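Local coordinates for protein RNA silencing suppressor p19 (Tomato bushy stunt virus, PDB 4J39) that probably suppresses RNA silencing in the host plant by binding short interfering RNA duplexes as a homodimer and selecting them by length, like a molecular caliper, at residues A[32-37]-A[92-97]; A[36-41]-A[49-54]; A[83-88]-A[104-109]. All coordinates share one frame; numbering follows the deposited sequence.

Contact 1. Residues A[32-37]-A[92-97]. With SO4 (sulfate ion), chain F; nucleotides of chain B.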
# COMPACT_ATOMS: atom_id res chain seq x y z
N ASP A 32 -3.25 -6.07 18.51
CA ASP A 32 -1.82 -5.79 18.35
C ASP A 32 -0.90 -6.99 18.59
O ASP A 32 0.26 -6.87 18.28
CB ASP A 32 -1.37 -4.57 19.23
CG ASP A 32 -1.79 -3.21 18.62
OD1 ASP A 32 -1.98 -2.25 19.40
OD2 ASP A 32 -1.90 -3.06 17.37
N ASN A 33 -1.39 -8.13 19.13
CA ASN A 33 -0.55 -9.38 19.26
C ASN A 33 -1.17 -10.66 18.68
O ASN A 33 -1.36 -11.63 19.37
CB ASN A 33 0.02 -9.59 20.66
CG ASN A 33 1.18 -8.60 20.93
OD1 ASN A 33 2.35 -8.82 20.50
ND2 ASN A 33 0.86 -7.49 21.54
N PRO A 34 -1.47 -10.61 17.37
CA PRO A 34 -2.08 -11.72 16.63
C PRO A 34 -1.08 -12.84 16.48
O PRO A 34 0.10 -12.64 16.70
CB PRO A 34 -2.39 -11.08 15.31
CG PRO A 34 -1.41 -10.08 15.07
CD PRO A 34 -1.09 -9.52 16.48
N LEU A 35 -1.56 -13.98 16.05
CA LEU A 35 -0.67 -15.13 15.71
C LEU A 35 0.26 -14.81 14.56
O LEU A 35 1.37 -15.27 14.50
CB LEU A 35 -1.50 -16.40 15.45
CG LEU A 35 -2.16 -17.00 16.68
CD1 LEU A 35 -3.20 -18.00 16.13
CD2 LEU A 35 -1.17 -17.67 17.73
N GLY A 36 -0.21 -13.99 13.64
CA GLY A 36 0.57 -13.60 12.47
C GLY A 36 -0.09 -12.61 11.58
O GLY A 36 -0.94 -11.78 12.05
N PHE A 37 0.12 -12.73 10.26
CA PHE A 37 -0.35 -11.71 9.34
C PHE A 37 -0.91 -12.48 8.11
O PHE A 37 -0.57 -13.68 7.94
CB PHE A 37 0.75 -10.73 8.96
CG PHE A 37 1.84 -11.33 8.12
CD1 PHE A 37 1.80 -11.27 6.73
CD2 PHE A 37 3.00 -11.93 8.73
CE1 PHE A 37 2.79 -11.77 5.91
CE2 PHE A 37 3.96 -12.45 7.93
CZ PHE A 37 3.86 -12.38 6.50
N ILE A 92 -1.28 -7.06 2.11
CA ILE A 92 -0.87 -7.57 3.36
C ILE A 92 -1.70 -6.84 4.49
O ILE A 92 -1.99 -5.62 4.34
CB ILE A 92 0.64 -7.37 3.65
CG1 ILE A 92 1.00 -8.03 4.96
CG2 ILE A 92 1.10 -5.92 3.36
CD1 ILE A 92 2.60 -8.05 5.14
N ARG A 93 -2.14 -7.58 5.50
CA ARG A 93 -2.82 -7.04 6.61
C ARG A 93 -2.18 -7.51 7.93
O ARG A 93 -1.91 -8.73 8.14
CB ARG A 93 -4.29 -7.43 6.56
CG ARG A 93 -5.00 -7.02 7.82
CD ARG A 93 -6.38 -6.70 7.61
NE ARG A 93 -7.04 -6.25 8.85
CZ ARG A 93 -8.29 -5.82 8.90
NH1 ARG A 93 -9.00 -5.77 7.78
NH2 ARG A 93 -8.85 -5.48 10.05
N PHE A 94 -1.88 -6.53 8.79
CA PHE A 94 -1.29 -6.81 10.09
C PHE A 94 -1.75 -5.74 11.10
O PHE A 94 -1.68 -4.54 10.79
CB PHE A 94 0.23 -6.84 9.95
CG PHE A 94 0.93 -7.24 11.19
CD1 PHE A 94 0.64 -8.40 11.88
CD2 PHE A 94 1.98 -6.38 11.69
CE1 PHE A 94 1.39 -8.77 13.05
CE2 PHE A 94 2.64 -6.71 12.85
CZ PHE A 94 2.38 -7.88 13.51
N ARG A 95 -2.30 -6.17 12.23
CA ARG A 95 -2.62 -5.22 13.34
C ARG A 95 -3.54 -4.05 12.90
O ARG A 95 -3.30 -2.87 13.18
CB ARG A 95 -1.33 -4.64 13.90
CG ARG A 95 -0.45 -5.73 14.60
CD ARG A 95 0.90 -5.13 14.98
NE ARG A 95 0.74 -4.00 15.88
CZ ARG A 95 1.59 -2.98 16.02
NH1 ARG A 95 2.73 -2.90 15.27
NH2 ARG A 95 1.30 -2.02 16.92
N GLY A 96 -4.58 -4.39 12.14
CA GLY A 96 -5.58 -3.41 11.80
C GLY A 96 -5.29 -2.60 10.53
O GLY A 96 -6.13 -1.82 10.06
N VAL A 97 -4.07 -2.73 9.96
CA VAL A 97 -3.73 -1.97 8.80
C VAL A 97 -3.45 -2.88 7.59
O VAL A 97 -2.74 -3.89 7.73
CB VAL A 97 -2.57 -0.87 8.99
CG1 VAL A 97 -2.14 -0.48 10.51
CG2 VAL A 97 -1.74 -0.53 7.78
S SO4 F . -7.02 -7.04 12.45
O1 SO4 F . -5.80 -6.94 11.52
O2 SO4 F . -7.91 -5.87 12.59
O3 SO4 F . -7.96 -8.12 12.07
O4 SO4 F . -6.48 -7.25 13.79
P G B 13 -11.30 -3.13 8.24
OP1 G B 13 -10.49 -2.96 9.51
OP2 G B 13 -11.72 -4.47 7.79
O5' G B 13 -12.61 -2.23 8.41
C5' G B 13 -12.50 -0.91 8.88
C4' G B 13 -13.84 -0.21 8.83
O4' G B 13 -14.20 -0.06 7.45
C3' G B 13 -15.06 -0.96 9.41
O3' G B 13 -15.07 -0.78 10.83
C2' G B 13 -16.20 -0.25 8.73
O2' G B 13 -16.43 1.04 9.21
C1' G B 13 -15.61 -0.17 7.33
N9 G B 13 -15.89 -1.29 6.47
C8 G B 13 -15.09 -2.34 6.14
N7 G B 13 -15.64 -3.19 5.28
C5 G B 13 -16.92 -2.67 5.11
C6 G B 13 -18.06 -3.17 4.34
O6 G B 13 -18.13 -4.16 3.62
N1 G B 13 -19.23 -2.35 4.44
C2 G B 13 -19.33 -1.23 5.22
N2 G B 13 -20.54 -0.60 5.22
N3 G B 13 -18.29 -0.76 5.97
C4 G B 13 -17.10 -1.52 5.83
P U B 12 -8.91 -5.93 3.89
OP1 U B 12 -7.94 -6.37 4.95
OP2 U B 12 -9.88 -6.94 3.61
O5' U B 12 -9.60 -4.55 4.26
C5' U B 12 -8.78 -3.40 4.62
C4' U B 12 -9.61 -2.16 4.87
O4' U B 12 -10.29 -1.85 3.63
C3' U B 12 -10.80 -2.35 5.81
O3' U B 12 -10.48 -2.29 7.17
C2' U B 12 -11.62 -1.13 5.44
O2' U B 12 -11.05 0.11 5.82
C1' U B 12 -11.54 -1.28 3.94
N1 U B 12 -12.53 -2.14 3.25
C2 U B 12 -13.75 -1.59 3.01
O2 U B 12 -14.08 -0.50 3.43
N3 U B 12 -14.62 -2.40 2.30
C4 U B 12 -14.46 -3.67 1.79
O4 U B 12 -15.39 -4.18 1.13
C5 U B 12 -13.13 -4.20 2.06
C6 U B 12 -12.25 -3.42 2.78
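Phe37 and Phe94 face each other across neighbouring antiparallel strands, their CA atoms 5.0 Å apart where strand 36-43 begins and strand 87-94 ends. Beyond them the chain of 32-35 folds along the following turn, and Asp32 CA comes within 5.1 Å of Arg95 CA. That type I' turn is closed by Phe94 N to Val97 O and Val97 N to Phe94 O. Both corners, Arg95 and Gly96, have positive phi, a conformation glycine adopts easily.

The apolar layer is built by four side chains. Pro34 CG meets the Phe94 ring at CE1 (3.7 Å), the two side chains crossing at about a right angle. Phe37 CB rests 3.7 Å from Phe94 CD1, while its ring carbon CD1 touches Ile92 CD1. The turn makes the two-residue loop of the beta hairpin formed by strands 87-94 and 97-104 in the four-stranded sheet of p19, and Arg93 and Arg95 send their polar ends in different directions.

Arg95 lays CG over the centre of the Phe94 ring and then bends at chi3 (59°), which carries NE to Asp32 OD2 at 3.2 Å. The carboxylate oxygen lies in the guanidinium plane but is met from above its own plane, and Asp32 is poorly ordered. The far end has further partners: Leu125 O accepts from NH1, and the carboxylate that ends this construct, at Pro127, pairs with NH2. Arg93 turns to the RNA. Its NH1 bonds phosphate oxygens of U12 and G13 of chain B, and its NH2 donates at 2.7 Å to O2 of a sulfate, probably from the crystallisation liquor, whose O1 takes both Arg93 NE and Gly96 N.

Contact 2. Residues A[36-41]-A[49-54]. With SO4 (sulfate ion), chain C; nucleotides of chain D.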
# COMPACT_ATOMS: atom_id res chain seq x y z
N GLY A 36 -0.21 -13.99 13.64
CA GLY A 36 0.57 -13.60 12.47
C GLY A 36 -0.09 -12.61 11.58
O GLY A 36 -0.94 -11.78 12.05
N PHE A 37 0.12 -12.73 10.26
CA PHE A 37 -0.35 -11.71 9.34
C PHE A 37 -0.91 -12.48 8.11
O PHE A 37 -0.57 -13.68 7.94
CB PHE A 37 0.75 -10.73 8.96
CG PHE A 37 1.84 -11.33 8.12
CD1 PHE A 37 1.80 -11.27 6.73
CD2 PHE A 37 3.00 -11.93 8.73
CE1 PHE A 37 2.79 -11.77 5.91
CE2 PHE A 37 3.96 -12.45 7.93
CZ PHE A 37 3.86 -12.38 6.50
N LYS A 38 -1.74 -11.79 7.34
CA LYS A 38 -2.17 -12.36 6.10
C LYS A 38 -1.61 -11.61 4.91
O LYS A 38 -1.57 -10.35 4.88
CB LYS A 38 -3.72 -12.32 6.08
CG LYS A 38 -4.60 -13.14 7.02
CD LYS A 38 -6.14 -12.88 6.86
CE LYS A 38 -6.68 -11.81 7.77
NZ LYS A 38 -6.67 -12.29 9.19
N GLU A 39 -1.32 -12.31 3.76
CA GLU A 39 -0.87 -11.64 2.62
C GLU A 39 -1.45 -12.43 1.43
O GLU A 39 -1.85 -13.59 1.65
CB GLU A 39 0.71 -11.61 2.45
CG GLU A 39 1.43 -12.98 2.45
CD GLU A 39 2.98 -12.95 2.38
OE1 GLU A 39 3.48 -14.05 2.60
OE2 GLU A 39 3.50 -11.85 2.12
N SER A 40 -1.51 -11.77 0.33
CA SER A 40 -2.04 -12.35 -0.92
C SER A 40 -1.47 -11.75 -2.18
O SER A 40 -1.04 -10.60 -2.23
CB SER A 40 -3.57 -12.24 -0.87
OG SER A 40 -3.91 -10.92 -1.02
N TRP A 41 -1.40 -12.56 -3.25
CA TRP A 41 -1.02 -12.15 -4.54
C TRP A 41 -2.12 -12.57 -5.55
O TRP A 41 -2.57 -13.72 -5.47
CB TRP A 41 0.22 -12.78 -5.01
CG TRP A 41 1.59 -12.09 -4.64
CD1 TRP A 41 2.46 -12.46 -3.68
CD2 TRP A 41 2.12 -10.95 -5.27
NE1 TRP A 41 3.51 -11.62 -3.70
CE2 TRP A 41 3.33 -10.64 -4.63
CE3 TRP A 41 1.68 -10.12 -6.27
CZ2 TRP A 41 4.06 -9.59 -5.01
CZ3 TRP A 41 2.41 -9.01 -6.62
CH2 TRP A 41 3.63 -8.79 -5.98
N LYS A 49 -3.14 -17.03 -1.40
CA LYS A 49 -3.20 -16.42 -0.04
C LYS A 49 -2.36 -17.15 0.98
O LYS A 49 -2.23 -18.38 0.94
CB LYS A 49 -4.59 -16.36 0.48
CG LYS A 49 -5.56 -15.44 -0.26
CD LYS A 49 -7.03 -15.63 0.24
CE LYS A 49 -8.04 -14.70 -0.57
NZ LYS A 49 -9.27 -14.36 0.25
N ARG A 50 -1.78 -16.41 1.96
CA ARG A 50 -1.08 -17.04 3.05
C ARG A 50 -1.41 -16.35 4.39
O ARG A 50 -1.49 -15.09 4.43
CB ARG A 50 0.48 -17.06 2.91
CG ARG A 50 1.09 -17.91 1.86
CD ARG A 50 0.93 -19.36 2.25
NE ARG A 50 1.49 -20.26 1.23
CZ ARG A 50 0.83 -20.71 0.17
NH1 ARG A 50 -0.40 -20.29 -0.12
NH2 ARG A 50 1.44 -21.55 -0.62
N TYR A 51 -1.62 -17.14 5.42
CA TYR A 51 -1.51 -16.65 6.80
C TYR A 51 -0.20 -17.21 7.32
O TYR A 51 0.01 -18.41 7.26
CB TYR A 51 -2.65 -17.15 7.64
CG TYR A 51 -2.71 -16.50 8.99
CD1 TYR A 51 -1.92 -16.93 10.05
CD2 TYR A 51 -3.57 -15.48 9.20
CE1 TYR A 51 -2.05 -16.29 11.32
CE2 TYR A 51 -3.67 -14.81 10.40
CZ TYR A 51 -2.86 -15.21 11.45
OH TYR A 51 -3.03 -14.60 12.67
N LEU A 52 0.69 -16.34 7.86
CA LEU A 52 2.04 -16.77 8.28
C LEU A 52 2.23 -16.26 9.74
O LEU A 52 1.88 -15.10 10.03
CB LEU A 52 3.08 -16.19 7.40
CG LEU A 52 3.17 -16.81 5.96
CD1 LEU A 52 4.10 -15.96 5.10
CD2 LEU A 52 3.42 -18.30 6.01
N ARG A 53 2.83 -17.13 10.56
CA ARG A 53 3.08 -16.82 12.01
C ARG A 53 4.16 -15.83 12.05
O ARG A 53 5.18 -15.95 11.36
CB ARG A 53 3.40 -18.08 12.81
CG ARG A 53 2.39 -19.19 12.60
CD ARG A 53 1.01 -18.63 12.92
NE ARG A 53 -0.06 -19.64 12.63
CZ ARG A 53 -0.49 -20.51 13.49
NH1 ARG A 53 -1.41 -21.41 13.19
NH2 ARG A 53 -0.09 -20.39 14.80
N TYR A 54 4.05 -14.90 13.00
CA TYR A 54 4.96 -13.81 13.03
C TYR A 54 4.98 -13.29 14.46
O TYR A 54 3.94 -12.95 15.00
CB TYR A 54 4.70 -12.66 12.05
CG TYR A 54 5.65 -11.48 12.22
CD1 TYR A 54 7.04 -11.60 12.01
CD2 TYR A 54 5.13 -10.19 12.54
CE1 TYR A 54 7.86 -10.53 12.17
CE2 TYR A 54 5.96 -9.10 12.65
CZ TYR A 54 7.34 -9.28 12.52
OH TYR A 54 8.12 -8.12 12.69
S SO4 C . -1.32 -22.15 -3.12
O1 SO4 C . -0.75 -20.75 -2.96
O2 SO4 C . -1.53 -22.39 -4.58
O3 SO4 C . -2.55 -22.24 -2.43
O4 SO4 C . -0.35 -23.02 -2.60
OP3 C D 1 -6.63 -12.21 11.69
P C D 1 -6.34 -12.98 12.93
OP1 C D 1 -4.91 -12.78 13.28
OP2 C D 1 -7.42 -12.73 13.98
O5' C D 1 -6.38 -14.51 12.46
C5' C D 1 -7.51 -14.96 11.67
C4' C D 1 -7.50 -16.46 11.37
O4' C D 1 -7.93 -17.26 12.51
C3' C D 1 -8.46 -16.80 10.28
O3' C D 1 -7.88 -16.50 9.01
C2' C D 1 -8.72 -18.29 10.56
O2' C D 1 -7.65 -19.19 10.23
C1' C D 1 -8.89 -18.22 12.06
N1 C D 1 -10.29 -17.77 12.56
C2 C D 1 -11.35 -18.67 12.53
O2 C D 1 -11.14 -19.79 12.09
N3 C D 1 -12.60 -18.30 13.00
C4 C D 1 -12.78 -17.05 13.47
N4 C D 1 -14.01 -16.71 13.93
C5 C D 1 -11.71 -16.11 13.51
C6 C D 1 -10.50 -16.52 13.04
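Phe37 and Leu52 exchange two backbone hydrogen bonds, and two residues further along Glu39 and Arg50 do the same, Arg50 N reaching Glu39 O at 2.8 Å. At the non-hydrogen-bonded positions between and beyond these pairs, CA-H...O contacts fill in. The shortest runs from Gly36 CA to Leu52 O (3.1 Å). Glycine fits this end well: the chains close to 4.1 Å between Gly36 CA and Arg53 CA, and a CB would run into Leu52 O.

Apolar packing lies on the face that carries Phe37, Glu39 and Leu52. Phe37 and Leu52 run side by side with Phe37 CZ 3.9 Å from Leu52 CD1, and Tyr54 CB meets the Phe37 ring at its edge. This is the beta hairpin of strands 36-43 and 46-53, one half of the four-stranded antiparallel sheet; helices 58-65 and 108-124 pack against this side, and the other face receives RNA.

On that RNA side lies Tyr51. With CG trans to the backbone N (chi1 -170°), its ring lies back over strand 36-43: Phe37 O sits over one face, offset toward the rim, and Lys38 CG touches the edge, 3.4 Å from CD2. The phenol OH donates to OP1 of C1 of chain D, the 5'-terminal nucleotide, at 2.7 Å; this phosphate is its main partner, and Gly36 N adds a weak bond.

The charged side chains find partners beyond the hairpin. Buried Glu39 is satisfied by Tyr90, Lys119 and Ser67. Arg50 bends at chi2 (-71°), turning NH1 back to its neighbour Lys49 O (2.8 Å) while NE reaches Leu10 O; NH1 and NH2 also hold a sulfate, probably from the crystallisation liquor, and Ser6 binds the same ion.

Contact 3. Residues A[83-88]-A[104-109]. With nucleotides of chain D.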
# COMPACT_ATOMS: atom_id res chain seq x y z
N PHE A 83 -0.40 -11.29 -24.67
CA PHE A 83 -0.29 -9.99 -25.30
C PHE A 83 -0.96 -8.84 -24.46
O PHE A 83 -0.32 -7.81 -24.17
CB PHE A 83 -0.92 -10.06 -26.73
CG PHE A 83 -0.79 -8.79 -27.49
CD1 PHE A 83 0.45 -8.44 -28.07
CD2 PHE A 83 -1.87 -7.90 -27.56
CE1 PHE A 83 0.60 -7.19 -28.75
CE2 PHE A 83 -1.75 -6.66 -28.23
CZ PHE A 83 -0.50 -6.30 -28.83
N ASP A 84 -2.21 -9.02 -24.05
CA ASP A 84 -2.88 -8.00 -23.24
C ASP A 84 -2.33 -7.99 -21.74
O ASP A 84 -2.00 -9.03 -21.21
CB ASP A 84 -4.37 -8.22 -23.24
CG ASP A 84 -5.09 -7.49 -24.39
OD1 ASP A 84 -4.45 -6.76 -25.18
OD2 ASP A 84 -6.34 -7.64 -24.46
N GLN A 85 -2.23 -6.79 -21.13
CA GLN A 85 -1.89 -6.60 -19.71
C GLN A 85 -3.02 -7.10 -18.84
O GLN A 85 -4.21 -7.00 -19.21
CB GLN A 85 -1.58 -5.12 -19.50
CG GLN A 85 -1.06 -4.80 -18.21
CD GLN A 85 -0.45 -3.45 -18.12
OE1 GLN A 85 0.64 -3.35 -17.59
NE2 GLN A 85 -1.16 -2.40 -18.53
N ILE A 86 -2.68 -7.73 -17.71
CA ILE A 86 -3.68 -8.06 -16.69
C ILE A 86 -3.35 -7.30 -15.38
O ILE A 86 -2.22 -6.84 -15.22
CB ILE A 86 -3.62 -9.58 -16.37
CG1 ILE A 86 -2.24 -10.06 -15.85
CG2 ILE A 86 -4.03 -10.37 -17.65
CD1 ILE A 86 -2.16 -11.59 -15.57
N GLY A 87 -4.31 -7.27 -14.47
CA GLY A 87 -4.12 -6.57 -13.20
C GLY A 87 -3.41 -7.46 -12.22
O GLY A 87 -3.76 -8.62 -12.01
N CYS A 88 -2.47 -6.89 -11.50
CA CYS A 88 -1.73 -7.63 -10.48
C CYS A 88 -1.71 -6.89 -9.16
O CYS A 88 -1.69 -5.67 -9.20
CB CYS A 88 -0.26 -7.77 -10.82
SG CYS A 88 0.07 -8.68 -12.40
N GLY A 104 -0.61 -2.91 -13.55
CA GLY A 104 -0.65 -3.87 -14.67
C GLY A 104 0.55 -4.79 -14.69
O GLY A 104 1.61 -4.46 -14.14
N SER A 105 0.44 -5.94 -15.36
CA SER A 105 1.60 -6.90 -15.45
C SER A 105 2.84 -6.32 -16.02
O SER A 105 4.00 -6.85 -15.79
CB SER A 105 1.20 -8.16 -16.26
OG SER A 105 0.35 -7.90 -17.36
N ARG A 106 2.70 -5.29 -16.84
CA ARG A 106 3.89 -4.71 -17.44
C ARG A 106 4.76 -4.08 -16.34
O ARG A 106 5.94 -3.87 -16.55
CB ARG A 106 3.48 -3.60 -18.44
CG ARG A 106 4.05 -3.72 -19.83
CD ARG A 106 3.01 -4.17 -20.88
NE ARG A 106 2.02 -3.14 -21.18
CZ ARG A 106 1.06 -3.22 -22.11
NH1 ARG A 106 0.92 -4.30 -22.90
NH2 ARG A 106 0.21 -2.18 -22.22
N THR A 107 4.17 -3.79 -15.19
CA THR A 107 4.91 -3.13 -14.10
C THR A 107 5.31 -4.09 -12.96
O THR A 107 5.68 -3.68 -11.87
CB THR A 107 4.12 -1.90 -13.48
OG1 THR A 107 3.08 -2.41 -12.57
CG2 THR A 107 3.61 -1.03 -14.62
N LEU A 108 5.22 -5.39 -13.17
CA LEU A 108 5.28 -6.30 -12.09
C LEU A 108 6.58 -6.21 -11.28
O LEU A 108 6.55 -6.38 -10.04
CB LEU A 108 5.11 -7.76 -12.54
CG LEU A 108 4.97 -8.86 -11.49
CD1 LEU A 108 3.86 -8.68 -10.45
CD2 LEU A 108 4.88 -10.29 -12.16
N GLN A 109 7.71 -5.96 -11.95
CA GLN A 109 8.98 -5.86 -11.23
C GLN A 109 8.91 -4.71 -10.14
O GLN A 109 9.32 -4.90 -8.97
CB GLN A 109 10.14 -5.69 -12.19
CG GLN A 109 11.45 -5.78 -11.46
CD GLN A 109 12.70 -5.93 -12.39
OE1 GLN A 109 12.57 -6.11 -13.59
NE2 GLN A 109 13.90 -5.87 -11.79
P G D 13 -4.21 0.11 -13.70
OP1 G D 13 -2.81 0.37 -14.19
OP2 G D 13 -5.24 1.17 -13.75
O5' G D 13 -4.76 -1.16 -14.52
C5' G D 13 -3.95 -2.30 -14.66
C4' G D 13 -4.71 -3.41 -15.35
O4' G D 13 -5.75 -3.83 -14.47
C3' G D 13 -5.49 -3.05 -16.64
O3' G D 13 -4.58 -3.05 -17.75
C2' G D 13 -6.49 -4.18 -16.71
O2' G D 13 -5.93 -5.40 -17.07
C1' G D 13 -6.88 -4.22 -15.24
N9 G D 13 -7.98 -3.36 -14.87
C8 G D 13 -7.96 -2.16 -14.25
N7 G D 13 -9.16 -1.65 -14.00
C5 G D 13 -10.01 -2.58 -14.58
C6 G D 13 -11.46 -2.59 -14.73
O6 G D 13 -12.28 -1.77 -14.31
N1 G D 13 -11.97 -3.73 -15.42
C2 G D 13 -11.20 -4.72 -15.96
N2 G D 13 -11.86 -5.71 -16.62
N3 G D 13 -9.84 -4.73 -15.86
C4 G D 13 -9.32 -3.63 -15.12
P C D 14 -4.89 -2.11 -19.05
OP1 C D 14 -3.67 -2.19 -19.88
OP2 C D 14 -5.35 -0.83 -18.63
O5' C D 14 -6.17 -2.75 -19.75
C5' C D 14 -6.08 -4.03 -20.25
C4' C D 14 -7.38 -4.61 -20.75
O4' C D 14 -8.27 -4.87 -19.65
C3' C D 14 -8.20 -3.68 -21.67
O3' C D 14 -7.76 -3.69 -23.02
C2' C D 14 -9.59 -4.28 -21.54
O2' C D 14 -9.66 -5.50 -22.22
C1' C D 14 -9.61 -4.49 -20.02
N1 C D 14 -10.10 -3.34 -19.23
C2 C D 14 -11.49 -3.15 -19.17
O2 C D 14 -12.26 -3.95 -19.75
N3 C D 14 -11.97 -2.12 -18.44
C4 C D 14 -11.13 -1.29 -17.84
N4 C D 14 -11.69 -0.31 -17.13
C5 C D 14 -9.71 -1.42 -17.91
C6 C D 14 -9.27 -2.46 -18.61
O HOH W 1 1.05 -6.92 -21.84
O HOH W 2 -0.18 -4.99 -25.01
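Gln85 reaches Arg106 because its chain is stretched out, its CG turned away from the backbone N (chi1 -172°) and chi2 at 165°, while Ser105 swings OG between its own N and carbonyl carbon (chi1 37°) to meet Ile86.

The glutamine amide serves both protein and RNA. OE1 takes Arg106 N on a lone pair in the carbonyl plane at 2.9 Å, and NE2 donates to OP1 of C14 of chain D, also at 2.9 Å. An amide, with an acceptor and a donor on one flat group, suits this bridging place, and Gly104, bearing no side chain, lets OE1 lie 3.2 Å from its carbonyl C. Ser105 and Ile86 lock together by two bonds: Ile86 N to Ser105 OG at 3.1 Å and Ser105 N to Ile86 O at 2.8 Å. Arg106, in one of its two conformers, lays its guanidinium over Gln85 CB, and two waters, one held weakly by NH1, link it to Phe83 O. Gly87 CA approaches the sugar O4' of G13 of chain D to 3.4 Å, where a side chain would collide.

Gly87 and Gly104 form the antiparallel bridge at the end of the sheet. From there a 3-10 turn leads into helix 108-124, whose Leu108 meets Cys88 CB through CD1 (4.2 Å) and packs against helix 70-78 and Trp41 of strand 36-43.

Contacts 1 and 2 adjoin, sharing Gly36 and Phe37 and joining strand 36-43 to its two neighbours in the sheet; a probable bond from Arg93 N to Lys38 O ties them together. Both are largely buried. Contact 3, about 28 Å from contact 1 between centres and on the opposite side of the chain's centre, is partly exposed and joins a sheet end to the start of helix 108-124. Ladder bonds dominate contact 2, aromatic packing with a salt bridge contact 1, and side-chain-to-backbone bonds with waters contact 3. All three meet RNA: contact 1 touches chain B, contacts 2 and 3 chain D.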